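PDB 6QGL: VP5 from Halorubrum pleomorphic virus 6, which probably serves as the membrane-anchored envelope protein that fuses the virus envelope with the membrane of its haloarchaeal host. Local coordinates for residues D109-T113 with M175-T179; V115-Y120 with V235-D240; P165-T171 with T182-H188; Y204-V209 with M227-N233. One frame throughout, in Å; residues are numbered along the deposited sequence.

Contact 1 of 4, residues D109-T113 with M175-T179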
# COMPACT_ATOMS: atom_id res chain seq x y z
N ASP A 109 -15.93 -2.07 -18.88
CA ASP A 109 -14.82 -2.68 -19.62
C ASP A 109 -13.54 -1.86 -19.55
O ASP A 109 -12.50 -2.42 -19.22
CB ASP A 109 -15.20 -2.96 -21.09
CG ASP A 109 -16.21 -4.06 -21.31
OD1 ASP A 109 -16.45 -4.83 -20.39
OD2 ASP A 109 -16.74 -4.17 -22.41
N SER A 110 -13.63 -0.54 -19.80
CA SER A 110 -12.48 0.36 -19.73
C SER A 110 -11.96 0.50 -18.30
O SER A 110 -10.75 0.55 -18.11
CB SER A 110 -12.83 1.73 -20.30
OG SER A 110 -13.83 2.34 -19.51
N TYR A 111 -12.87 0.53 -17.30
CA TYR A 111 -12.49 0.66 -15.90
C TYR A 111 -11.81 -0.60 -15.38
O TYR A 111 -10.75 -0.50 -14.76
CB TYR A 111 -13.69 1.10 -15.03
CG TYR A 111 -13.40 1.34 -13.56
CD1 TYR A 111 -12.24 2.00 -13.15
CD2 TYR A 111 -14.18 0.73 -12.58
CE1 TYR A 111 -11.94 2.16 -11.79
CE2 TYR A 111 -13.88 0.87 -11.22
CZ TYR A 111 -12.77 1.60 -10.83
OH TYR A 111 -12.45 1.74 -9.50
N GLU A 112 -12.39 -1.79 -15.67
CA GLU A 112 -11.84 -3.09 -15.27
C GLU A 112 -10.48 -3.33 -15.90
O GLU A 112 -9.58 -3.82 -15.21
CB GLU A 112 -12.82 -4.23 -15.61
CG GLU A 112 -12.39 -5.59 -15.07
CD GLU A 112 -13.37 -6.73 -15.22
OE1 GLU A 112 -14.56 -6.46 -15.50
OE2 GLU A 112 -12.95 -7.90 -15.06
N THR A 113 -10.31 -2.98 -17.20
CA THR A 113 -9.06 -3.13 -17.93
C THR A 113 -7.95 -2.35 -17.23
O THR A 113 -6.89 -2.91 -16.99
CB THR A 113 -9.22 -2.77 -19.42
OG1 THR A 113 -10.24 -3.60 -19.98
CG2 THR A 113 -7.94 -2.95 -20.22
N MET A 175 -8.70 -9.09 -21.74
CA MET A 175 -9.19 -7.88 -21.09
C MET A 175 -10.61 -7.57 -21.56
O MET A 175 -10.93 -7.85 -22.73
CB MET A 175 -8.23 -6.69 -21.29
CG MET A 175 -6.95 -6.79 -20.47
SD MET A 175 -7.22 -6.90 -18.68
CE MET A 175 -5.57 -7.05 -18.10
N PRO A 176 -11.50 -7.06 -20.68
CA PRO A 176 -12.90 -6.82 -21.09
C PRO A 176 -13.10 -5.87 -22.26
O PRO A 176 -14.16 -5.92 -22.88
CB PRO A 176 -13.56 -6.28 -19.82
CG PRO A 176 -12.69 -6.71 -18.72
CD PRO A 176 -11.30 -6.73 -19.26
N ASP A 177 -12.11 -5.01 -22.58
CA ASP A 177 -12.23 -4.06 -23.69
C ASP A 177 -11.89 -4.68 -25.06
O ASP A 177 -11.84 -3.97 -26.07
CB ASP A 177 -11.40 -2.79 -23.41
CG ASP A 177 -9.90 -2.98 -23.34
OD1 ASP A 177 -9.45 -4.14 -23.22
OD2 ASP A 177 -9.17 -1.97 -23.38
N GLY A 178 -11.71 -6.00 -25.09
CA GLY A 178 -11.41 -6.76 -26.30
C GLY A 178 -9.94 -6.96 -26.60
O GLY A 178 -9.60 -7.70 -27.53
N THR A 179 -9.05 -6.31 -25.82
CA THR A 179 -7.60 -6.40 -25.99
C THR A 179 -7.01 -7.56 -25.19
O THR A 179 -7.66 -8.08 -24.27
CB THR A 179 -6.91 -5.07 -25.60
OG1 THR A 179 -7.04 -4.84 -24.20
CG2 THR A 179 -7.41 -3.87 -26.40
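The Pro176 ring lies against one side of helix 97-140, where it meets three side chains spaced along the helix. Its CB faces the carboxylate of Asp109, with Asp109 OD1 3.3 Å from Pro176 CB. Its CG abuts the end of Glu112, whose chain runs out extended and crosses the proline at about a right angle, bringing Glu112 CD within 3.6 Å of Pro176 CG. At the ring's CD, Thr113 OG1 sits 3.4 Å away. Thr113 also turns its methyl toward the loop: with CG2 anti to the backbone N, it reaches the CB of Met175 at 3.9 Å and lies beside the Asp177 carboxylate. Thr113 OG1 is already occupied within the helix, bonding Asp109 O at 2.7 Å, and the Thr113 N-H reaches the same oxygen from the opposite face of its carbonyl plane.

The loop is the tip of the hairpin formed by strands 166-174 and 180-189. A type I turn from Met175 to Gly178 is combined with a G1 bulge, Gly178 having a positive phi of 92°, with Met175 N bonded to Thr179 O. Asp177 OD1 accepts the hydroxyl of Thr179 at 2.7 Å, a bond that closes within the loop, just ahead of strand 180-189.

Arg247 of helix 229-257 forms salt bridges to Asp109 OD1 and Glu112 OE1 and also packs on Pro176. The acidic groups are therefore paired with an arginine while their flanks receive the proline, and the hairpin tip rests on the helix through van der Waals packing.

Contact 2 of 4, residues V115-Y120 with V235-D240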
# COMPACT_ATOMS: atom_id res chain seq x y z
N VAL A 115 -7.81 -1.26 -13.95
CA VAL A 115 -7.59 -1.86 -12.63
C VAL A 115 -6.80 -3.17 -12.76
O VAL A 115 -5.79 -3.34 -12.08
CB VAL A 115 -8.92 -2.02 -11.83
CG1 VAL A 115 -8.71 -2.76 -10.52
CG2 VAL A 115 -9.57 -0.66 -11.57
N ARG A 116 -7.25 -4.07 -13.67
CA ARG A 116 -6.58 -5.36 -13.90
C ARG A 116 -5.18 -5.20 -14.47
O ARG A 116 -4.26 -5.82 -13.95
CB ARG A 116 -7.42 -6.28 -14.79
CG ARG A 116 -8.61 -6.87 -14.07
CD ARG A 116 -9.07 -8.14 -14.75
NE ARG A 116 -10.38 -8.53 -14.23
CZ ARG A 116 -10.57 -9.34 -13.20
NH1 ARG A 116 -9.54 -9.90 -12.58
NH2 ARG A 116 -11.80 -9.61 -12.79
N THR A 117 -5.02 -4.35 -15.50
CA THR A 117 -3.72 -4.07 -16.13
C THR A 117 -2.72 -3.58 -15.09
O THR A 117 -1.61 -4.09 -15.05
CB THR A 117 -3.86 -3.14 -17.35
OG1 THR A 117 -4.70 -3.76 -18.32
CG2 THR A 117 -2.53 -2.81 -18.01
N ASN A 118 -3.13 -2.63 -14.22
CA ASN A 118 -2.27 -2.10 -13.15
C ASN A 118 -1.83 -3.19 -12.18
O ASN A 118 -0.65 -3.26 -11.84
CB ASN A 118 -2.97 -0.97 -12.39
CG ASN A 118 -3.18 0.29 -13.18
OD1 ASN A 118 -2.60 0.51 -14.25
ND2 ASN A 118 -4.04 1.13 -12.66
N PHE A 119 -2.78 -4.04 -11.77
CA PHE A 119 -2.56 -5.15 -10.86
C PHE A 119 -1.58 -6.18 -11.46
O PHE A 119 -0.59 -6.51 -10.81
CB PHE A 119 -3.90 -5.79 -10.46
CG PHE A 119 -3.79 -6.98 -9.53
CD1 PHE A 119 -3.43 -6.81 -8.20
CD2 PHE A 119 -4.08 -8.26 -9.99
CE1 PHE A 119 -3.32 -7.91 -7.35
CE2 PHE A 119 -3.99 -9.36 -9.13
CZ PHE A 119 -3.62 -9.18 -7.81
N TYR A 120 -1.84 -6.64 -12.70
CA TYR A 120 -0.96 -7.61 -13.38
C TYR A 120 0.39 -7.02 -13.75
O TYR A 120 1.38 -7.76 -13.76
CB TYR A 120 -1.64 -8.25 -14.60
CG TYR A 120 -2.97 -8.92 -14.33
CD1 TYR A 120 -3.16 -9.70 -13.20
CD2 TYR A 120 -4.01 -8.82 -15.24
CE1 TYR A 120 -4.38 -10.32 -12.94
CE2 TYR A 120 -5.24 -9.44 -15.00
CZ TYR A 120 -5.41 -10.19 -13.85
OH TYR A 120 -6.61 -10.80 -13.61
N VAL A 235 -6.59 -10.73 -3.72
CA VAL A 235 -6.95 -9.49 -4.44
C VAL A 235 -7.61 -9.85 -5.78
O VAL A 235 -8.60 -9.23 -6.15
CB VAL A 235 -5.73 -8.54 -4.61
CG1 VAL A 235 -6.17 -7.19 -5.18
CG2 VAL A 235 -4.99 -8.35 -3.29
N GLU A 236 -7.07 -10.88 -6.47
CA GLU A 236 -7.58 -11.37 -7.75
C GLU A 236 -9.03 -11.84 -7.63
O GLU A 236 -9.88 -11.36 -8.39
CB GLU A 236 -6.67 -12.49 -8.30
CG GLU A 236 -7.25 -13.29 -9.45
CD GLU A 236 -7.49 -12.57 -10.77
OE1 GLU A 236 -6.78 -11.58 -11.05
OE2 GLU A 236 -8.37 -13.02 -11.54
N THR A 237 -9.32 -12.75 -6.68
CA THR A 237 -10.65 -13.31 -6.45
C THR A 237 -11.65 -12.24 -6.01
O THR A 237 -12.82 -12.32 -6.38
CB THR A 237 -10.61 -14.51 -5.50
OG1 THR A 237 -9.97 -14.13 -4.28
CG2 THR A 237 -9.91 -15.72 -6.10
N GLU A 238 -11.18 -11.24 -5.24
CA GLU A 238 -12.00 -10.12 -4.78
C GLU A 238 -12.33 -9.19 -5.95
O GLU A 238 -13.46 -8.70 -6.04
CB GLU A 238 -11.29 -9.36 -3.66
CG GLU A 238 -11.46 -9.97 -2.28
CD GLU A 238 -10.35 -9.67 -1.29
OE1 GLU A 238 -9.82 -8.53 -1.30
OE2 GLU A 238 -10.00 -10.57 -0.50
N MET A 239 -11.36 -8.97 -6.86
CA MET A 239 -11.50 -8.16 -8.06
C MET A 239 -12.57 -8.78 -8.97
O MET A 239 -13.42 -8.05 -9.48
CB MET A 239 -10.16 -8.08 -8.80
CG MET A 239 -9.92 -6.78 -9.50
SD MET A 239 -8.18 -6.68 -10.05
CE MET A 239 -7.44 -6.03 -8.61
N ASP A 240 -12.55 -10.13 -9.13
CA ASP A 240 -13.53 -10.86 -9.93
C ASP A 240 -14.92 -10.69 -9.35
O ASP A 240 -15.86 -10.41 -10.10
CB ASP A 240 -13.18 -12.37 -10.01
CG ASP A 240 -11.95 -12.72 -10.81
OD1 ASP A 240 -11.47 -11.87 -11.58
OD2 ASP A 240 -11.46 -13.86 -10.68
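Asp240 OD1 is gripped by both terminal nitrogens of Arg116: NH2 bonds it at 2.6 Å through the anti lone pair of the carboxylate, and NH1 adds a weak bond. This salt bridge lies between two antiparallel helices, 97-140 and 229-257, whose short segments run at 175° to each other with axes 11.9 Å apart, a spacing that leaves room for long side chains between them.

Arg116 reaches across with its chain extended from CG to NE, and chi4 of -91° turns the guanidinium across the end of that chain. Its NH1 also forms a longer salt bridge with Glu236 OE2 and donates to Tyr120 OH, one turn further along the same helix. The tyrosine hydroxyl passes the chain of bonds on, donating to Glu236 OE1 at 2.7 Å, on the syn side of the carboxylate and near the plane of its own ring. Glu112 OE2 engages Arg116 NE, so three acidic residues surround this buried arginine. Such company would be expected to keep it charged.

Beside this polar cluster the helices meet through apolar groups. Met239 slides antiparallel past the stem of Arg116, its CG over one face of the guanidinium, and its SD touches Val115 CG1. Val235 CG1 packs 3.7 Å from Phe119 CE1, on the side of the ring that Met239 also covers in a Met-aromatic contact. There the bend of Met239 at chi3 brings the CE methyl over the Phe119 ring face, 4.3 Å from its centroid and 26° off the normal.

Contact 3 of 4, residues P165-T171 with T182-H188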
# COMPACT_ATOMS: atom_id res chain seq x y z
N PRO A 165 17.11 -21.03 -12.93
CA PRO A 165 16.10 -22.04 -12.56
C PRO A 165 14.67 -21.55 -12.83
O PRO A 165 13.72 -22.33 -12.75
CB PRO A 165 16.36 -22.26 -11.07
CG PRO A 165 16.90 -20.97 -10.59
CD PRO A 165 17.65 -20.35 -11.74
N ASN A 166 14.53 -20.25 -13.17
CA ASN A 166 13.27 -19.57 -13.47
C ASN A 166 12.96 -19.51 -14.96
O ASN A 166 13.87 -19.44 -15.79
CB ASN A 166 13.28 -18.14 -12.92
CG ASN A 166 13.79 -17.94 -11.52
OD1 ASN A 166 13.49 -18.71 -10.60
ND2 ASN A 166 14.55 -16.87 -11.33
N THR A 167 11.66 -19.47 -15.28
CA THR A 167 11.12 -19.32 -16.62
C THR A 167 9.90 -18.40 -16.51
O THR A 167 8.99 -18.69 -15.73
CB THR A 167 10.74 -20.68 -17.25
OG1 THR A 167 11.79 -21.64 -17.03
CG2 THR A 167 10.44 -20.58 -18.74
N LEU A 168 9.92 -17.27 -17.24
CA LEU A 168 8.80 -16.33 -17.26
C LEU A 168 7.98 -16.64 -18.50
O LEU A 168 8.38 -16.30 -19.62
CB LEU A 168 9.26 -14.84 -17.23
CG LEU A 168 10.22 -14.39 -16.13
CD1 LEU A 168 10.36 -12.89 -16.12
CD2 LEU A 168 9.77 -14.86 -14.75
N LYS A 169 6.87 -17.37 -18.29
CA LYS A 169 5.97 -17.84 -19.35
C LYS A 169 4.92 -16.80 -19.70
O LYS A 169 4.27 -16.26 -18.80
CB LYS A 169 5.31 -19.17 -18.95
CG LYS A 169 6.27 -20.34 -18.83
CD LYS A 169 5.61 -21.57 -18.21
CE LYS A 169 5.05 -22.52 -19.25
NZ LYS A 169 4.33 -23.65 -18.62
N ASP A 170 4.74 -16.53 -21.00
CA ASP A 170 3.73 -15.58 -21.48
C ASP A 170 2.36 -16.22 -21.41
O ASP A 170 2.14 -17.29 -22.00
CB ASP A 170 4.04 -15.11 -22.91
CG ASP A 170 5.17 -14.11 -23.05
OD1 ASP A 170 5.78 -13.73 -22.02
OD2 ASP A 170 5.45 -13.68 -24.19
N THR A 171 1.44 -15.59 -20.66
CA THR A 171 0.07 -16.05 -20.48
C THR A 171 -0.87 -14.94 -20.94
O THR A 171 -0.81 -13.83 -20.41
CB THR A 171 -0.16 -16.51 -19.04
OG1 THR A 171 0.77 -17.56 -18.75
CG2 THR A 171 -1.59 -17.01 -18.79
N THR A 182 -0.39 -9.56 -21.70
CA THR A 182 0.56 -10.61 -21.40
C THR A 182 0.90 -10.62 -19.91
O THR A 182 1.62 -9.74 -19.42
CB THR A 182 1.80 -10.54 -22.32
OG1 THR A 182 1.39 -10.63 -23.68
CG2 THR A 182 2.80 -11.65 -22.03
N LEU A 183 0.34 -11.60 -19.19
CA LEU A 183 0.60 -11.84 -17.77
C LEU A 183 1.75 -12.84 -17.72
O LEU A 183 1.76 -13.81 -18.49
CB LEU A 183 -0.66 -12.41 -17.08
CG LEU A 183 -0.52 -12.92 -15.63
CD1 LEU A 183 -0.40 -11.78 -14.64
CD2 LEU A 183 -1.68 -13.81 -15.26
N LEU A 184 2.74 -12.59 -16.86
CA LEU A 184 3.88 -13.50 -16.76
C LEU A 184 3.61 -14.56 -15.71
O LEU A 184 3.33 -14.24 -14.56
CB LEU A 184 5.20 -12.75 -16.47
CG LEU A 184 5.66 -11.71 -17.49
CD1 LEU A 184 6.85 -10.94 -16.98
CD2 LEU A 184 5.99 -12.34 -18.84
N THR A 185 3.64 -15.83 -16.13
CA THR A 185 3.46 -16.96 -15.24
C THR A 185 4.85 -17.36 -14.78
O THR A 185 5.72 -17.66 -15.61
CB THR A 185 2.67 -18.08 -15.91
OG1 THR A 185 1.35 -17.60 -16.13
CG2 THR A 185 2.60 -19.35 -15.06
N PHE A 186 5.08 -17.32 -13.47
CA PHE A 186 6.36 -17.65 -12.89
C PHE A 186 6.53 -19.15 -12.69
O PHE A 186 5.82 -19.75 -11.88
CB PHE A 186 6.58 -16.90 -11.57
CG PHE A 186 7.90 -17.23 -10.92
CD1 PHE A 186 9.08 -16.63 -11.35
CD2 PHE A 186 7.98 -18.17 -9.90
CE1 PHE A 186 10.31 -16.97 -10.77
CE2 PHE A 186 9.20 -18.52 -9.34
CZ PHE A 186 10.36 -17.91 -9.77
N ARG A 187 7.49 -19.75 -13.41
CA ARG A 187 7.85 -21.16 -13.28
C ARG A 187 9.26 -21.22 -12.69
O ARG A 187 10.12 -20.43 -13.08
CB ARG A 187 7.78 -21.89 -14.64
CG ARG A 187 8.19 -23.37 -14.57
CD ARG A 187 7.81 -24.13 -15.83
NE ARG A 187 8.28 -25.51 -15.80
CZ ARG A 187 7.61 -26.54 -15.27
NH1 ARG A 187 8.13 -27.76 -15.30
NH2 ARG A 187 6.43 -26.34 -14.70
N HIS A 188 9.48 -22.14 -11.73
CA HIS A 188 10.76 -22.36 -11.06
C HIS A 188 11.02 -23.85 -10.92
O HIS A 188 10.20 -24.56 -10.34
CB HIS A 188 10.80 -21.67 -9.69
CG HIS A 188 12.08 -21.89 -8.93
ND1 HIS A 188 13.19 -21.11 -9.15
CD2 HIS A 188 12.37 -22.81 -7.98
CE1 HIS A 188 14.12 -21.57 -8.33
NE2 HIS A 188 13.67 -22.59 -7.60
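Asn166 OD1 receives the ND1 proton of His188 in a nearly straight bond of 2.8 Å, lying close to the plane of the imidazole at its edge. The pair stands at the open end of the hairpin, and Pro165 adds its CB and CG to the same ring, with Pro165 CB 3.6 Å from His188 CE1. Asn166 also leans on Phe186, two residues before His188, and the Phe186 ring edge meets Leu168 CD2. Leu168 and Leu184 continue this face with a methyl contact.

On the reverse face the hydroxyls of Thr171 and Thr185 are hydrogen-bonded at 2.7 Å. In both threonines OG1 stands anti to the carbonyl carbon, which turns the two hydroxyls toward each other diagonally across that face. Beyond them the aliphatic stems of Lys169 and Arg187 pass at 4.1 Å, CD to CD.

These side chains are held in register by an antiparallel ladder in which Thr167 pairs with Arg187, Lys169 with Thr185 and Thr171 with Leu183. Each gives two backbone bonds; the straightest, Thr185 N to Lys169 O, has an N-H...O angle of 172°. The strands are the hairpin 166-174 and 180-189, the first two of a four-stranded antiparallel sheet.

Further out, helix 97-140 covers the Leu168 and Phe186 face, and Phe151 stacks on His188. On the other face Glu203 of the neighbouring strand forms salt bridges with both Lys169 and Arg187. One acid thus probably offsets two like charges, whereas the helix-covered face mixes Leu168, Leu184 and Phe186 with Asp170 and a polar pair whose bond satisfies Asn166 OD1 and His188 ND1, Glu131 taking up Asn166 ND2.

Contact 4 of 4, residues Y204-V209 with M227-N233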
# COMPACT_ATOMS: atom_id res chain seq x y z
N TYR A 204 3.09 -20.61 -10.99
CA TYR A 204 1.91 -19.85 -10.57
C TYR A 204 1.93 -18.39 -11.04
O TYR A 204 2.91 -17.91 -11.61
CB TYR A 204 1.71 -19.94 -9.04
CG TYR A 204 2.75 -19.21 -8.21
CD1 TYR A 204 4.01 -19.77 -7.98
CD2 TYR A 204 2.45 -18.01 -7.58
CE1 TYR A 204 4.96 -19.12 -7.21
CE2 TYR A 204 3.40 -17.35 -6.80
CZ TYR A 204 4.65 -17.90 -6.62
OH TYR A 204 5.57 -17.24 -5.85
N ASN A 205 0.81 -17.69 -10.80
CA ASN A 205 0.55 -16.28 -11.11
C ASN A 205 -0.58 -15.81 -10.18
O ASN A 205 -1.10 -16.65 -9.44
CB ASN A 205 0.21 -16.10 -12.60
CG ASN A 205 -0.94 -16.93 -13.14
OD1 ASN A 205 -1.97 -17.13 -12.49
ND2 ASN A 205 -0.79 -17.41 -14.36
N PRO A 206 -1.03 -14.53 -10.17
CA PRO A 206 -2.13 -14.15 -9.26
C PRO A 206 -3.45 -14.90 -9.49
O PRO A 206 -4.26 -14.99 -8.57
CB PRO A 206 -2.30 -12.65 -9.52
CG PRO A 206 -1.01 -12.20 -10.08
CD PRO A 206 -0.56 -13.35 -10.93
N LYS A 207 -3.67 -15.47 -10.70
CA LYS A 207 -4.90 -16.18 -11.06
C LYS A 207 -4.99 -17.62 -10.55
O LYS A 207 -6.04 -18.02 -10.05
CB LYS A 207 -5.14 -16.15 -12.58
CG LYS A 207 -5.56 -14.79 -13.15
CD LYS A 207 -5.85 -14.90 -14.64
CE LYS A 207 -6.46 -13.66 -15.24
NZ LYS A 207 -7.87 -13.47 -14.80
N GLU A 208 -3.91 -18.42 -10.73
CA GLU A 208 -3.90 -19.84 -10.35
C GLU A 208 -2.50 -20.40 -10.09
O GLU A 208 -1.50 -19.81 -10.48
CB GLU A 208 -4.57 -20.68 -11.46
CG GLU A 208 -3.88 -20.59 -12.82
CD GLU A 208 -4.08 -21.76 -13.77
OE1 GLU A 208 -4.19 -22.91 -13.30
OE2 GLU A 208 -4.09 -21.51 -15.00
N VAL A 209 -2.46 -21.60 -9.46
CA VAL A 209 -1.25 -22.39 -9.21
C VAL A 209 -1.32 -23.52 -10.24
O VAL A 209 -2.20 -24.38 -10.14
CB VAL A 209 -1.14 -22.93 -7.76
CG1 VAL A 209 0.07 -23.84 -7.59
CG2 VAL A 209 -1.09 -21.80 -6.75
N MET A 227 5.94 -12.70 -2.94
CA MET A 227 5.35 -13.34 -4.13
C MET A 227 4.33 -14.40 -3.69
O MET A 227 4.15 -15.40 -4.38
CB MET A 227 6.42 -14.02 -4.99
CG MET A 227 7.20 -13.10 -5.87
SD MET A 227 8.59 -14.02 -6.56
CE MET A 227 7.75 -15.06 -7.76
N LYS A 228 3.70 -14.19 -2.52
CA LYS A 228 2.74 -15.11 -1.93
C LYS A 228 1.50 -15.24 -2.80
O LYS A 228 0.82 -14.25 -3.04
CB LYS A 228 2.35 -14.65 -0.52
CG LYS A 228 3.33 -15.05 0.58
CD LYS A 228 3.09 -14.25 1.83
CE LYS A 228 3.48 -14.98 3.08
NZ LYS A 228 3.24 -14.14 4.29
N PHE A 229 1.22 -16.47 -3.27
CA PHE A 229 0.03 -16.73 -4.09
C PHE A 229 -1.23 -16.40 -3.30
O PHE A 229 -2.14 -15.80 -3.86
CB PHE A 229 -0.01 -18.17 -4.61
CG PHE A 229 -1.32 -18.54 -5.27
CD1 PHE A 229 -1.58 -18.15 -6.58
CD2 PHE A 229 -2.30 -19.23 -4.57
CE1 PHE A 229 -2.80 -18.47 -7.19
CE2 PHE A 229 -3.51 -19.56 -5.18
CZ PHE A 229 -3.75 -19.19 -6.49
N SER A 230 -1.28 -16.78 -2.01
CA SER A 230 -2.42 -16.51 -1.13
C SER A 230 -2.73 -15.01 -1.03
O SER A 230 -3.91 -14.65 -1.01
CB SER A 230 -2.18 -17.10 0.26
OG SER A 230 -1.17 -16.40 0.97
N GLU A 231 -1.69 -14.15 -1.01
CA GLU A 231 -1.84 -12.69 -0.95
C GLU A 231 -2.33 -12.11 -2.29
O GLU A 231 -3.31 -11.36 -2.32
CB GLU A 231 -0.53 -12.02 -0.48
CG GLU A 231 -0.29 -12.11 1.02
CD GLU A 231 0.97 -11.48 1.59
OE1 GLU A 231 1.05 -11.37 2.84
OE2 GLU A 231 1.89 -11.12 0.82
N TRP A 232 -1.65 -12.49 -3.40
CA TRP A 232 -1.97 -12.03 -4.75
C TRP A 232 -3.31 -12.54 -5.27
O TRP A 232 -4.04 -11.79 -5.91
CB TRP A 232 -0.83 -12.40 -5.72
CG TRP A 232 0.37 -11.51 -5.59
CD1 TRP A 232 1.43 -11.69 -4.75
CD2 TRP A 232 0.61 -10.29 -6.28
NE1 TRP A 232 2.33 -10.67 -4.89
CE2 TRP A 232 1.86 -9.79 -5.84
CE3 TRP A 232 -0.09 -9.58 -7.27
CZ2 TRP A 232 2.41 -8.61 -6.33
CZ3 TRP A 232 0.45 -8.39 -7.75
CH2 TRP A 232 1.69 -7.92 -7.28
N ASN A 233 -3.64 -13.82 -4.98
CA ASN A 233 -4.90 -14.44 -5.39
C ASN A 233 -6.09 -13.88 -4.64
O ASN A 233 -7.19 -13.84 -5.20
CB ASN A 233 -4.84 -15.96 -5.26
CG ASN A 233 -6.03 -16.69 -5.83
OD1 ASN A 233 -6.79 -17.34 -5.10
ND2 ASN A 233 -6.22 -16.59 -7.14
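The Phe229 ring is sandwiched between two aliphatic groups. Val209 CG2 sits over its centre in a CH-pi contact, 3.4 Å from the centroid and 4° off the normal, and Asn233 CB lies on the opposite face, offset toward the rim. Asn205 O and Glu208 N come to the ring edge, with Asn205 O 3.3 Å from Phe229 CD1. Tyr204 slides past Phe229 in the opposite direction, its CD2 3.9 Å from Phe229 CB, and its own ring edge meets the carbonyl of Met227.

Phe229 opens helix 229-257 just after Lys228 at the N-cap, and the loop it faces connects strands 201-204 and 209-213 of the four-stranded sheet. An Asx motif shapes that loop: Asn205 OD1 accepts the backbone N-H of Glu208 at 2.9 Å, while Asn205 ND2 bonds Thr185 OG1 on the adjoining strand.

One helical turn beyond Phe229, Asn233 has CG anti to its backbone N (chi1 -172°), which sends the amide toward the loop. Its ND2 donates to Pro206 O at 2.9 Å, with the carbonyl oxygen in the amide plane. Pro206 itself lies alongside Trp232, its CG 4.0 Å from Trp232 CE3, and Trp123 of helix 97-140 meets the same indole edge-to-face.

All four contacts lie in the N-terminal part of the envelope protein. Contact 2 pairs helix 97-140 with helix 229-257, and contact 3 pairs two strands of the four-stranded sheet; contact 1 sets the turn of that hairpin on helix 97-140, and contact 4 sets a loop between later strands on helix 229-257. Along the chain, contacts 1 and 2 alternate their segments, whereas contacts 3 and 4 both fall between the two halves of contact 2. Centres of contacts 2 and 4 are 11 Å apart, those of 1 and 3 about 23 Å. Tyr120 touching Leu183 and Met227 touching Phe186 tie helix and sheet together, while the Phe186-Tyr204 backbone bond links contacts 3 and 4 within the sheet.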